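Long-range contacts in FMN-dependent nitronate monooxygenase (Shewanella oneidensis, PDB 5LSM), which probably uses FMN and molecular oxygen to oxidise propionate 3-nitronate to 3-oxopropanoate, a detoxification reaction: residues L41-L46 against V68-H73; E127-H132 against W147-I152; A91-E96 against N281-E286. One frame throughout, in Å; residues are numbered along the deposited sequence.

Interaction 1 of 3, residues L41-L46 against V68-H73. With FMN (flavin mononucleotide), chain I.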
loop_
_atom_site.group_PDB
_atom_site.type_symbol
_atom_site.label_atom_id
_atom_site.label_comp_id
_atom_site.label_asym_id
_atom_site.label_seq_id
_atom_site.Cartn_x
_atom_site.Cartn_y
_atom_site.Cartn_z
ATOM N N LEU A 41 16.519 20.312 2.928
ATOM C CA LEU A 41 16.117 21.448 2.100
ATOM C C LEU A 41 15.675 20.926 0.735
ATOM O O LEU A 41 16.478 20.344 -0.005
ATOM C CB LEU A 41 17.273 22.454 1.949
ATOM C CG LEU A 41 16.985 23.698 1.093
ATOM C CD1 LEU A 41 15.862 24.535 1.658
ATOM C CD2 LEU A 41 18.219 24.571 0.902
ATOM N N PRO A 42 14.370 21.031 0.446
ATOM C CA PRO A 42 13.899 20.721 -0.905
ATOM C C PRO A 42 14.346 21.806 -1.882
ATOM O O PRO A 42 14.096 22.981 -1.637
ATOM C CB PRO A 42 12.379 20.708 -0.751
ATOM C CG PRO A 42 12.093 21.616 0.410
ATOM C CD PRO A 42 13.301 21.588 1.302
ATOM N N CYS A 43 15.071 21.414 -2.928
ATOM C CA CYS A 43 15.606 22.375 -3.903
ATOM C C CYS A 43 14.965 22.337 -5.279
ATOM O O CYS A 43 15.315 23.134 -6.120
ATOM C CB CYS A 43 17.111 22.188 -4.052
ATOM S SG CYS A 43 17.940 22.424 -2.481
ATOM N N ALA A 44 13.991 21.462 -5.502
ATOM C CA ALA A 44 13.427 21.296 -6.844
ATOM C C ALA A 44 12.841 22.601 -7.420
ATOM O O ALA A 44 12.879 22.814 -8.630
ATOM C CB ALA A 44 12.374 20.188 -6.848
ATOM N N MET A 45 12.261 23.441 -6.571
ATOM C CA MET A 45 11.609 24.662 -7.039
ATOM C C MET A 45 12.416 25.954 -6.800
ATOM O O MET A 45 11.881 27.041 -6.960
ATOM C CB MET A 45 10.253 24.824 -6.355
ATOM C CG MET A 45 9.304 23.662 -6.540
ATOM S SD MET A 45 7.804 23.909 -5.575
ATOM C CE MET A 45 6.706 22.770 -6.422
ATOM N N LEU A 46 13.690 25.842 -6.428
ATOM C CA LEU A 46 14.489 27.024 -6.059
ATOM C C LEU A 46 15.283 27.544 -7.250
ATOM O O LEU A 46 15.943 26.792 -7.925
ATOM C CB LEU A 46 15.460 26.681 -4.911
ATOM C CG LEU A 46 14.993 26.944 -3.475
ATOM C CD1 LEU A 46 13.493 26.811 -3.319
ATOM C CD2 LEU A 46 15.707 26.023 -2.489
ATOM N N VAL A 68 20.276 18.094 1.201
ATOM C CA VAL A 68 19.676 18.937 0.154
ATOM C C VAL A 68 19.128 18.051 -0.960
ATOM O O VAL A 68 19.770 17.065 -1.358
ATOM C CB VAL A 68 20.663 20.002 -0.412
ATOM C CG1 VAL A 68 21.348 20.735 0.720
ATOM C CG2 VAL A 68 21.705 19.370 -1.323
ATOM N N ASN A 69 17.901 18.353 -1.386
ATOM C CA ASN A 69 17.128 17.454 -2.247
ATOM C C ASN A 69 16.933 18.044 -3.636
ATOM O O ASN A 69 16.592 19.227 -3.759
ATOM C CB ASN A 69 15.761 17.181 -1.617
ATOM C CG ASN A 69 14.915 16.255 -2.451
ATOM O OD1 ASN A 69 14.048 16.701 -3.215
ATOM N ND2 ASN A 69 15.232 14.962 -2.399
ATOM N N PHE A 70 17.086 17.204 -4.664
ATOM C CA PHE A 70 16.898 17.614 -6.051
ATOM C C PHE A 70 16.134 16.582 -6.868
ATOM O O PHE A 70 16.188 15.381 -6.579
ATOM C CB PHE A 70 18.252 17.843 -6.723
ATOM C CG PHE A 70 18.956 19.059 -6.244
ATOM C CD1 PHE A 70 19.828 18.990 -5.165
ATOM C CD2 PHE A 70 18.732 20.284 -6.852
ATOM C CE1 PHE A 70 20.482 20.124 -4.713
ATOM C CE2 PHE A 70 19.387 21.422 -6.407
ATOM C CZ PHE A 70 20.256 21.342 -5.326
ATOM N N PHE A 71 15.490 17.063 -7.934
ATOM C CA PHE A 71 14.910 16.204 -8.959
ATOM C C PHE A 71 15.913 15.992 -10.051
ATOM O O PHE A 71 16.449 16.964 -10.574
ATOM C CB PHE A 71 13.687 16.858 -9.601
ATOM C CG PHE A 71 12.511 16.959 -8.704
ATOM C CD1 PHE A 71 12.484 16.311 -7.471
ATOM C CD2 PHE A 71 11.402 17.668 -9.109
ATOM C CE1 PHE A 71 11.374 16.408 -6.648
ATOM C CE2 PHE A 71 10.280 17.746 -8.299
ATOM C CZ PHE A 71 10.271 17.121 -7.069
ATOM N N CYS A 72 16.065 14.744 -10.484
ATOM C CA CYS A 72 16.869 14.434 -11.669
ATOM C C CYS A 72 16.070 13.545 -12.639
ATOM O O CYS A 72 16.417 12.397 -12.915
ATOM C CB CYS A 72 18.164 13.754 -11.256
ATOM S SG CYS A 72 17.860 12.273 -10.299
ATOM N N HIS A 73 14.970 14.105 -13.112
ATOM C CA HIS A 73 14.130 13.486 -14.117
ATOM C C HIS A 73 14.659 13.859 -15.501
ATOM O O HIS A 73 15.390 14.847 -15.659
ATOM C CB HIS A 73 12.690 13.991 -13.978
ATOM C CG HIS A 73 12.556 15.484 -14.084
ATOM N ND1 HIS A 73 12.909 16.343 -13.063
ATOM C CD2 HIS A 73 12.078 16.267 -15.081
ATOM C CE1 HIS A 73 12.686 17.590 -13.438
ATOM N NE2 HIS A 73 12.162 17.569 -14.652
HETATM N N1 FMN I . 10.422 13.941 -1.968
HETATM C C2 FMN I . 11.454 14.510 -2.655
HETATM O O2 FMN I . 12.429 13.796 -3.001
HETATM N N3 FMN I . 11.457 15.814 -3.002
HETATM C C4 FMN I . 10.444 16.632 -2.680
HETATM O O4 FMN I . 10.441 17.832 -3.009
HETATM C C4A FMN I . 9.292 16.074 -1.944
HETATM N N5 FMN I . 8.276 16.857 -1.576
HETATM C C5A FMN I . 7.254 16.381 -0.845
HETATM C C6 FMN I . 6.247 17.271 -0.480
HETATM C C7 FMN I . 5.178 16.847 0.283
HETATM C C7M FMN I . 4.102 17.846 0.625
HETATM C C8 FMN I . 5.105 15.420 0.710
HETATM C C8M FMN I . 3.925 14.953 1.535
HETATM C C9 FMN I . 6.113 14.519 0.341
HETATM C C9A FMN I . 7.204 14.946 -0.434
HETATM N N10 FMN I . 8.293 14.097 -0.809
HETATM C C10 FMN I . 9.337 14.649 -1.582
HETATM C "C1'" FMN I . 8.330 12.659 -0.485
HETATM C "C2'" FMN I . 8.966 12.405 0.871
HETATM O "O2'" FMN I . 10.398 12.457 0.731
HETATM C "C3'" FMN I . 8.546 11.039 1.432
HETATM O "O3'" FMN I . 8.674 10.041 0.414
HETATM C "C4'" FMN I . 7.101 10.984 1.931
HETATM O "O4'" FMN I . 6.665 12.203 2.546
HETATM C "C5'" FMN I . 6.983 9.826 2.908
HETATM O "O5'" FMN I . 5.626 9.587 3.276
HETATM P P FMN I . 4.859 10.388 4.442
HETATM O O1P FMN I . 5.875 10.725 5.511
HETATM O O2P FMN I . 3.814 9.397 4.885
HETATM O O3P FMN I . 4.338 11.573 3.710
HETATM O O HOH W 1 12.994 19.179 -3.644
#
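L41 and N69 are joined by a backbone bond from N69 N to L41 O at 2.8 Å. C43 N then donates to N69 O, also at 2.8 Å. These bonds hold strands 39-42 and 66-71 as parallel neighbours in the TIM barrel of the nitronate monooxygenase family. Helix 48-59 provides the beta-alpha-beta crossover between them. L41 pairs with V68 and P42 with N69. L41 and V68 face helix 48-59, while P42 and N69 face the flavin pocket.

N69 binds the flavin directly. Its CG is anti to the backbone N (chi1 -180°), which carries the amide out to the pyrimidine end of the ring system. FMN N3 donates to N69 OD1 at 2.7 Å. N69 ND2 returns a weak bond to FMN O2 at 3.1 Å. The same ND2 is hydrogen-bonded to S130 OG of the next strand. With the flavin bonds this holds the amide in one rotation. One water accepts from A44 N and donates both to N69 OD1 and to FMN O4, the latter at 3.0 Å. Two donors therefore grip OD1.

Packing continues past the strand end, where C43 to L46 form a type I turn. A44 CB lies centrally over one face of the F71 ring, 3.5 Å from its centroid. The edge of that ring meets the flavin, with F71 CE1 3.7 Å from FMN N3. Replacing F71 by an alanine would probably leave the A44 methyl without its supporting face and open a gap beside the flavin. C43 CB covers a face of F70, offset toward the rim. With C43 SG anti to its carbonyl carbon (chi1 -59°), the sulfur stands obliquely to the F70 ring and 4.2 Å from V68 CB.

Interaction 2 of 3, residues E127-H132 against W147-I152. With FMN (flavin mononucleotide), chain I.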
loop_
_atom_site.group_PDB
_atom_site.type_symbol
_atom_site.label_atom_id
_atom_site.label_comp_id
_atom_site.label_asym_id
_atom_site.label_seq_id
_atom_site.Cartn_x
_atom_site.Cartn_y
_atom_site.Cartn_z
ATOM N N GLU A 127 26.227 17.460 3.777
ATOM C CA GLU A 127 26.527 16.157 4.328
ATOM C C GLU A 127 25.795 15.085 3.533
ATOM O O GLU A 127 26.357 14.041 3.191
ATOM C CB GLU A 127 26.150 16.115 5.810
ATOM C CG GLU A 127 27.043 16.998 6.697
ATOM C CD GLU A 127 26.849 18.503 6.460
ATOM O OE1 GLU A 127 25.753 18.927 6.009
ATOM O OE2 GLU A 127 27.790 19.276 6.734
ATOM N N VAL A 128 24.554 15.365 3.161
ATOM C CA VAL A 128 23.897 14.486 2.223
ATOM C C VAL A 128 23.163 15.220 1.118
ATOM O O VAL A 128 22.697 16.348 1.298
ATOM C CB VAL A 128 23.039 13.356 2.901
ATOM C CG1 VAL A 128 23.366 13.181 4.381
ATOM C CG2 VAL A 128 21.561 13.561 2.686
ATOM N N VAL A 129 23.199 14.598 -0.060
ATOM C CA VAL A 129 22.484 15.033 -1.236
ATOM C C VAL A 129 21.514 13.901 -1.647
ATOM O O VAL A 129 21.918 12.745 -1.862
ATOM C CB VAL A 129 23.468 15.275 -2.394
ATOM C CG1 VAL A 129 22.725 15.596 -3.683
ATOM C CG2 VAL A 129 24.449 16.381 -2.048
ATOM N N SER A 130 20.233 14.225 -1.704
ATOM C CA SER A 130 19.234 13.234 -1.994
ATOM C C SER A 130 18.670 13.583 -3.350
ATOM O O SER A 130 18.655 14.747 -3.733
ATOM C CB SER A 130 18.136 13.222 -0.916
ATOM O OG SER A 130 17.569 14.517 -0.751
ATOM N N PHE A 131 18.223 12.566 -4.077
ATOM C CA PHE A 131 17.654 12.758 -5.402
ATOM C C PHE A 131 16.312 12.064 -5.452
ATOM O O PHE A 131 16.139 11.018 -4.833
ATOM C CB PHE A 131 18.584 12.187 -6.485
ATOM C CG PHE A 131 19.784 13.028 -6.738
ATOM C CD1 PHE A 131 19.655 14.267 -7.338
ATOM C CD2 PHE A 131 21.025 12.635 -6.292
ATOM C CE1 PHE A 131 20.751 15.083 -7.522
ATOM C CE2 PHE A 131 22.134 13.432 -6.510
ATOM C CZ PHE A 131 21.995 14.658 -7.127
ATOM N N HIS A 132 15.357 12.693 -6.136
ATOM C CA HIS A 132 14.104 12.051 -6.547
ATOM C C HIS A 132 14.105 11.735 -8.062
ATOM O O HIS A 132 14.577 12.540 -8.880
ATOM C CB HIS A 132 12.937 12.984 -6.216
ATOM C CG HIS A 132 11.746 12.294 -5.641
ATOM N ND1 HIS A 132 11.827 11.454 -4.555
ATOM C CD2 HIS A 132 10.432 12.380 -5.953
ATOM C CE1 HIS A 132 10.617 11.041 -4.228
ATOM N NE2 HIS A 132 9.753 11.572 -5.074
ATOM N N TRP A 147 32.905 16.116 -2.604
ATOM C CA TRP A 147 32.674 17.040 -1.485
ATOM C C TRP A 147 32.666 16.336 -0.130
ATOM O O TRP A 147 32.597 16.987 0.896
ATOM C CB TRP A 147 31.337 17.750 -1.639
ATOM C CG TRP A 147 31.133 18.398 -2.939
ATOM C CD1 TRP A 147 32.084 18.940 -3.738
ATOM C CD2 TRP A 147 29.878 18.638 -3.584
ATOM N NE1 TRP A 147 31.506 19.511 -4.838
ATOM C CE2 TRP A 147 30.150 19.343 -4.768
ATOM C CE3 TRP A 147 28.548 18.327 -3.268
ATOM C CZ2 TRP A 147 29.150 19.729 -5.653
ATOM C CZ3 TRP A 147 27.554 18.724 -4.128
ATOM C CH2 TRP A 147 27.858 19.405 -5.323
ATOM N N GLY A 148 32.686 15.014 -0.125
ATOM C CA GLY A 148 32.428 14.256 1.097
ATOM C C GLY A 148 30.968 13.858 1.277
ATOM O O GLY A 148 30.642 13.091 2.186
ATOM N N SER A 149 30.093 14.376 0.408
ATOM C CA SER A 149 28.648 14.198 0.538
ATOM C C SER A 149 28.278 12.744 0.351
ATOM O O SER A 149 28.827 12.067 -0.506
ATOM C CB SER A 149 27.920 15.019 -0.506
ATOM O OG SER A 149 28.313 16.371 -0.446
ATOM N N LYS A 150 27.404 12.243 1.211
ATOM C CA LYS A 150 26.764 10.963 0.962
ATOM C C LYS A 150 25.627 11.201 0.012
ATOM O O LYS A 150 24.943 12.222 0.094
ATOM C CB LYS A 150 26.214 10.356 2.258
ATOM C CG LYS A 150 27.235 10.220 3.360
ATOM C CD LYS A 150 28.367 9.291 2.961
ATOM C CE LYS A 150 29.483 9.313 4.001
ATOM N NZ LYS A 150 30.055 10.691 4.121
ATOM N N VAL A 151 25.395 10.241 -0.863
ATOM C CA VAL A 151 24.322 10.344 -1.834
ATOM C C VAL A 151 23.256 9.297 -1.556
ATOM O O VAL A 151 23.562 8.097 -1.482
ATOM C CB VAL A 151 24.858 10.158 -3.255
ATOM C CG1 VAL A 151 23.721 9.974 -4.246
ATOM C CG2 VAL A 151 25.714 11.350 -3.649
ATOM N N ILE A 152 22.010 9.753 -1.452
ATOM C CA ILE A 152 20.856 8.861 -1.339
ATOM C C ILE A 152 19.780 9.147 -2.404
ATOM O O ILE A 152 19.714 10.253 -2.948
ATOM C CB ILE A 152 20.211 8.956 0.055
ATOM C CG1 ILE A 152 19.589 10.330 0.273
ATOM C CG2 ILE A 152 21.234 8.681 1.137
ATOM C CD1 ILE A 152 18.831 10.433 1.575
HETATM N N1 FMN I . 10.422 13.941 -1.968
HETATM C C2 FMN I . 11.454 14.510 -2.655
HETATM O O2 FMN I . 12.429 13.796 -3.001
HETATM N N3 FMN I . 11.457 15.814 -3.002
HETATM C C4 FMN I . 10.444 16.632 -2.680
HETATM O O4 FMN I . 10.441 17.832 -3.009
HETATM C C4A FMN I . 9.292 16.074 -1.944
HETATM N N5 FMN I . 8.276 16.857 -1.576
HETATM C C5A FMN I . 7.254 16.381 -0.845
HETATM C C6 FMN I . 6.247 17.271 -0.480
HETATM C C7 FMN I . 5.178 16.847 0.283
HETATM C C7M FMN I . 4.102 17.846 0.625
HETATM C C8 FMN I . 5.105 15.420 0.710
HETATM C C8M FMN I . 3.925 14.953 1.535
HETATM C C9 FMN I . 6.113 14.519 0.341
HETATM C C9A FMN I . 7.204 14.946 -0.434
HETATM N N10 FMN I . 8.293 14.097 -0.809
HETATM C C10 FMN I . 9.337 14.649 -1.582
HETATM C "C1'" FMN I . 8.330 12.659 -0.485
HETATM C "C2'" FMN I . 8.966 12.405 0.871
HETATM O "O2'" FMN I . 10.398 12.457 0.731
HETATM C "C3'" FMN I . 8.546 11.039 1.432
HETATM O "O3'" FMN I . 8.674 10.041 0.414
HETATM C "C4'" FMN I . 7.101 10.984 1.931
HETATM O "O4'" FMN I . 6.665 12.203 2.546
HETATM C "C5'" FMN I . 6.983 9.826 2.908
HETATM O "O5'" FMN I . 5.626 9.587 3.276
HETATM P P FMN I . 4.859 10.388 4.442
HETATM O O1P FMN I . 5.875 10.725 5.511
HETATM O O2P FMN I . 3.814 9.397 4.885
HETATM O O3P FMN I . 4.338 11.573 3.710
HETATM O O HOH W 2 28.784 13.225 4.238
#
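I152 lays its CG1 branch against S130, with I152 CG1 3.4 Å from S130 CB. I152 CG1 sits between the backbone N and the carbonyl carbon of I152 (chi1 67°), which turns the branch across to the neighbouring strand. I152 CD1 then reaches V128 CG2 at 4.3 Å. F9 of helix 4-9 touches both V128 and I152 on this face.

V129, F131 and V151 occupy the other face, where I144 of helix 138-145 covers all three. V129 CG2 is 4.0 Å from S149 CB, and the same methyl meets the edge of the W147 ring. V151 CG1 comes to the edge of F131, 4.3 Å from F131 CD2.

Between the faces runs the backbone pairing of a parallel beta-alpha-beta unit of the TIM barrel. K150 N donates to E127 O, V129 N to K150 O, I152 N to V129 O and F131 N to I152 O. The V129 bond is nearly straight at 169°.

Polar groups lie at both ends. At the flavin end, FMN O2 lies over a face of H132 and is 2.9 Å from H132 ND1. S130 OG also bonds to N67 OD1, which helps to set this second-shell hydroxyl beside the flavin-binding N69. At the other end, E127 pairs with R59 and accepts from I66 N, and S149 OG bonds to P126 O. G148 closes helix 138-145 with a Schellman motif. K150 bends back and donates from NZ to G148 O at 3.1 Å. One water accepts from K150 NZ and donates to G148 O and E127 O, the last at 2.8 Å. The lysine charge thus sits among carbonyl oxygens just past a helix C-terminus, where it is likely to be stabilised.

Interaction 3 of 3, residues A91-E96 against N281-E286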
loop_
_atom_site.group_PDB
_atom_site.type_symbol
_atom_site.label_atom_id
_atom_site.label_comp_id
_atom_site.label_asym_id
_atom_site.label_seq_id
_atom_site.Cartn_x
_atom_site.Cartn_y
_atom_site.Cartn_z
ATOM N N ALA A 91 -11.307 24.015 -20.214
ATOM C CA ALA A 91 -12.031 25.233 -20.571
ATOM C C ALA A 91 -13.234 25.545 -19.641
ATOM O O ALA A 91 -13.387 26.675 -19.192
ATOM C CB ALA A 91 -12.466 25.169 -22.028
ATOM N N PRO A 92 -14.050 24.531 -19.308
ATOM C CA PRO A 92 -15.173 24.742 -18.395
ATOM C C PRO A 92 -14.811 25.377 -17.047
ATOM O O PRO A 92 -15.561 26.224 -16.539
ATOM C CB PRO A 92 -15.705 23.329 -18.171
ATOM C CG PRO A 92 -15.367 22.602 -19.423
ATOM C CD PRO A 92 -14.052 23.166 -19.870
ATOM N N TYR A 93 -13.691 24.962 -16.460
ATOM C CA TYR A 93 -13.244 25.558 -15.207
ATOM C C TYR A 93 -12.803 26.985 -15.414
ATOM O O TYR A 93 -13.101 27.846 -14.597
ATOM C CB TYR A 93 -12.116 24.757 -14.567
ATOM C CG TYR A 93 -12.487 23.334 -14.264
ATOM C CD1 TYR A 93 -13.573 23.032 -13.439
ATOM C CD2 TYR A 93 -11.775 22.285 -14.829
ATOM C CE1 TYR A 93 -13.940 21.720 -13.192
ATOM C CE2 TYR A 93 -12.120 20.974 -14.584
ATOM C CZ TYR A 93 -13.204 20.692 -13.767
ATOM O OH TYR A 93 -13.519 19.377 -13.538
ATOM N N PHE A 94 -12.096 27.242 -16.504
ATOM C CA PHE A 94 -11.651 28.594 -16.793
ATOM C C PHE A 94 -12.850 29.520 -16.900
ATOM O O PHE A 94 -12.874 30.591 -16.303
ATOM C CB PHE A 94 -10.850 28.627 -18.088
ATOM C CG PHE A 94 -9.562 27.884 -18.011
ATOM C CD1 PHE A 94 -8.698 28.081 -16.949
ATOM C CD2 PHE A 94 -9.212 26.986 -18.994
ATOM C CE1 PHE A 94 -7.494 27.410 -16.886
ATOM C CE2 PHE A 94 -8.011 26.315 -18.943
ATOM C CZ PHE A 94 -7.162 26.508 -17.876
ATOM N N ALA A 95 -13.866 29.064 -17.614
ATOM C CA ALA A 95 -15.147 29.761 -17.668
ATOM C C ALA A 95 -15.775 29.963 -16.272
ATOM O O ALA A 95 -16.160 31.065 -15.906
ATOM C CB ALA A 95 -16.106 29.005 -18.582
ATOM N N GLU A 96 -15.921 28.885 -15.517
ATOM C CA GLU A 96 -16.529 28.970 -14.190
ATOM C C GLU A 96 -15.838 30.052 -13.356
ATOM O O GLU A 96 -16.476 30.978 -12.877
ATOM C CB GLU A 96 -16.471 27.607 -13.496
ATOM C CG GLU A 96 -16.852 27.634 -12.026
ATOM C CD GLU A 96 -16.926 26.253 -11.416
ATOM O OE1 GLU A 96 -16.633 25.278 -12.140
ATOM O OE2 GLU A 96 -17.286 26.147 -10.218
ATOM N N ASN A 281 -9.652 15.778 -4.097
ATOM C CA ASN A 281 -10.468 16.970 -4.288
ATOM C C ASN A 281 -11.326 16.905 -5.567
ATOM O O ASN A 281 -11.354 15.873 -6.254
ATOM C CB ASN A 281 -9.603 18.247 -4.232
ATOM C CG ASN A 281 -8.420 18.238 -5.210
ATOM O OD1 ASN A 281 -8.480 17.686 -6.283
ATOM N ND2 ASN A 281 -7.375 18.940 -4.851
ATOM N N ARG A 282 -12.100 17.962 -5.825
ATOM C CA ARG A 282 -13.055 17.976 -6.935
ATOM C C ARG A 282 -12.334 17.715 -8.254
ATOM O O ARG A 282 -12.795 16.916 -9.089
ATOM C CB ARG A 282 -13.780 19.335 -6.997
ATOM C CG ARG A 282 -14.761 19.502 -8.164
ATOM C CD ARG A 282 -15.204 20.957 -8.288
ATOM N NE ARG A 282 -15.895 21.249 -9.543
ATOM C CZ ARG A 282 -16.099 22.482 -10.019
ATOM N NH1 ARG A 282 -15.673 23.543 -9.343
ATOM N NH2 ARG A 282 -16.698 22.658 -11.198
ATOM N N PHE A 283 -11.217 18.411 -8.446
ATOM C CA PHE A 283 -10.462 18.313 -9.688
ATOM C C PHE A 283 -10.069 16.841 -9.930
ATOM O O PHE A 283 -10.336 16.291 -10.998
ATOM C CB PHE A 283 -9.241 19.253 -9.633
ATOM C CG PHE A 283 -8.457 19.335 -10.918
ATOM C CD1 PHE A 283 -9.098 19.418 -12.150
ATOM C CD2 PHE A 283 -7.077 19.362 -10.889
ATOM C CE1 PHE A 283 -8.372 19.493 -13.324
ATOM C CE2 PHE A 283 -6.347 19.410 -12.057
ATOM C CZ PHE A 283 -6.994 19.474 -13.276
ATOM N N MET A 284 -9.598 16.161 -8.885
ATOM C CA MET A 284 -9.209 14.763 -9.026
ATOM C C MET A 284 -10.424 13.870 -9.264
ATOM O O MET A 284 -10.374 12.967 -10.108
ATOM C CB MET A 284 -8.449 14.274 -7.804
ATOM C CG MET A 284 -7.130 14.984 -7.534
ATOM S SD MET A 284 -6.580 14.626 -5.854
ATOM C CE MET A 284 -5.850 16.197 -5.383
ATOM N N ALA A 285 -11.509 14.113 -8.532
ATOM C CA ALA A 285 -12.724 13.313 -8.692
ATOM C C ALA A 285 -13.351 13.455 -10.094
ATOM O O ALA A 285 -13.843 12.474 -10.648
ATOM C CB ALA A 285 -13.734 13.657 -7.621
ATOM N N GLU A 286 -13.279 14.649 -10.687
ATOM C CA GLU A 286 -13.993 14.920 -11.947
ATOM C C GLU A 286 -13.138 14.618 -13.153
ATOM O O GLU A 286 -13.666 14.267 -14.188
ATOM C CB GLU A 286 -14.473 16.377 -12.018
ATOM C CG GLU A 286 -15.583 16.689 -11.032
ATOM C CD GLU A 286 -15.984 18.155 -11.041
ATOM O OE1 GLU A 286 -15.369 18.942 -11.787
ATOM O OE2 GLU A 286 -16.895 18.531 -10.271
#
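E96, R282 and E286 form a salt-bridge network that, with Y93, joins helix 91-97 to helix 282-287 near the protein surface, away from the flavin site. The helix segments run at 146° to each other and their axes are 13.4 Å apart, so long side chains make the contact. R282 is extended from CG to NE and grips E96 end-on. R282 NH2 meets the syn lone pair of E96 OE1 at 2.8 Å, while NH1 reaches E96 OE2 at 3.2 Å. Within its own helix, R282 NE bonds to E286 OE2 at 3.0 Å. One guanidinium thus ties two carboxylates together. Y93 OH donates to the anti lone pair of E286 OE1 at 2.6 Å, with ring and carboxylate nearly coplanar. The Y93 edge also comes under a guanidinium face, where Y93 CE1 is 3.5 Å from R282 NH2. On the inner side, Y93 CE2 touches F283 CD1 at 4.2 Å. F319 packs against both these rings. Helix 301-313 adds L307 beside Y93 and V304 beside F283, and W86 of helix 80-89 also touches F283.

How the interactions relate
Interactions 1 and 2 belong to the same parallel sheet, the wall of the TIM barrel. Their centres are about 12 Å apart, and strands 66-71 and 128-132 are neighbours within it. F70 O probably bonds to H132 N across the join. Both contacts reach FMN, so two beta-alpha-beta units, side by side in the sheet, both contribute to one pocket. Along the chain, interaction 1 closes before interaction 2 opens. Interaction 3 shares no strand with them. Its centre lies about 29 Å from that of interaction 1 and about 40 Å from that of interaction 2. It closes a long loop that contains interaction 2, and so ties parts of the chain distant in sequence together outside the flavin site.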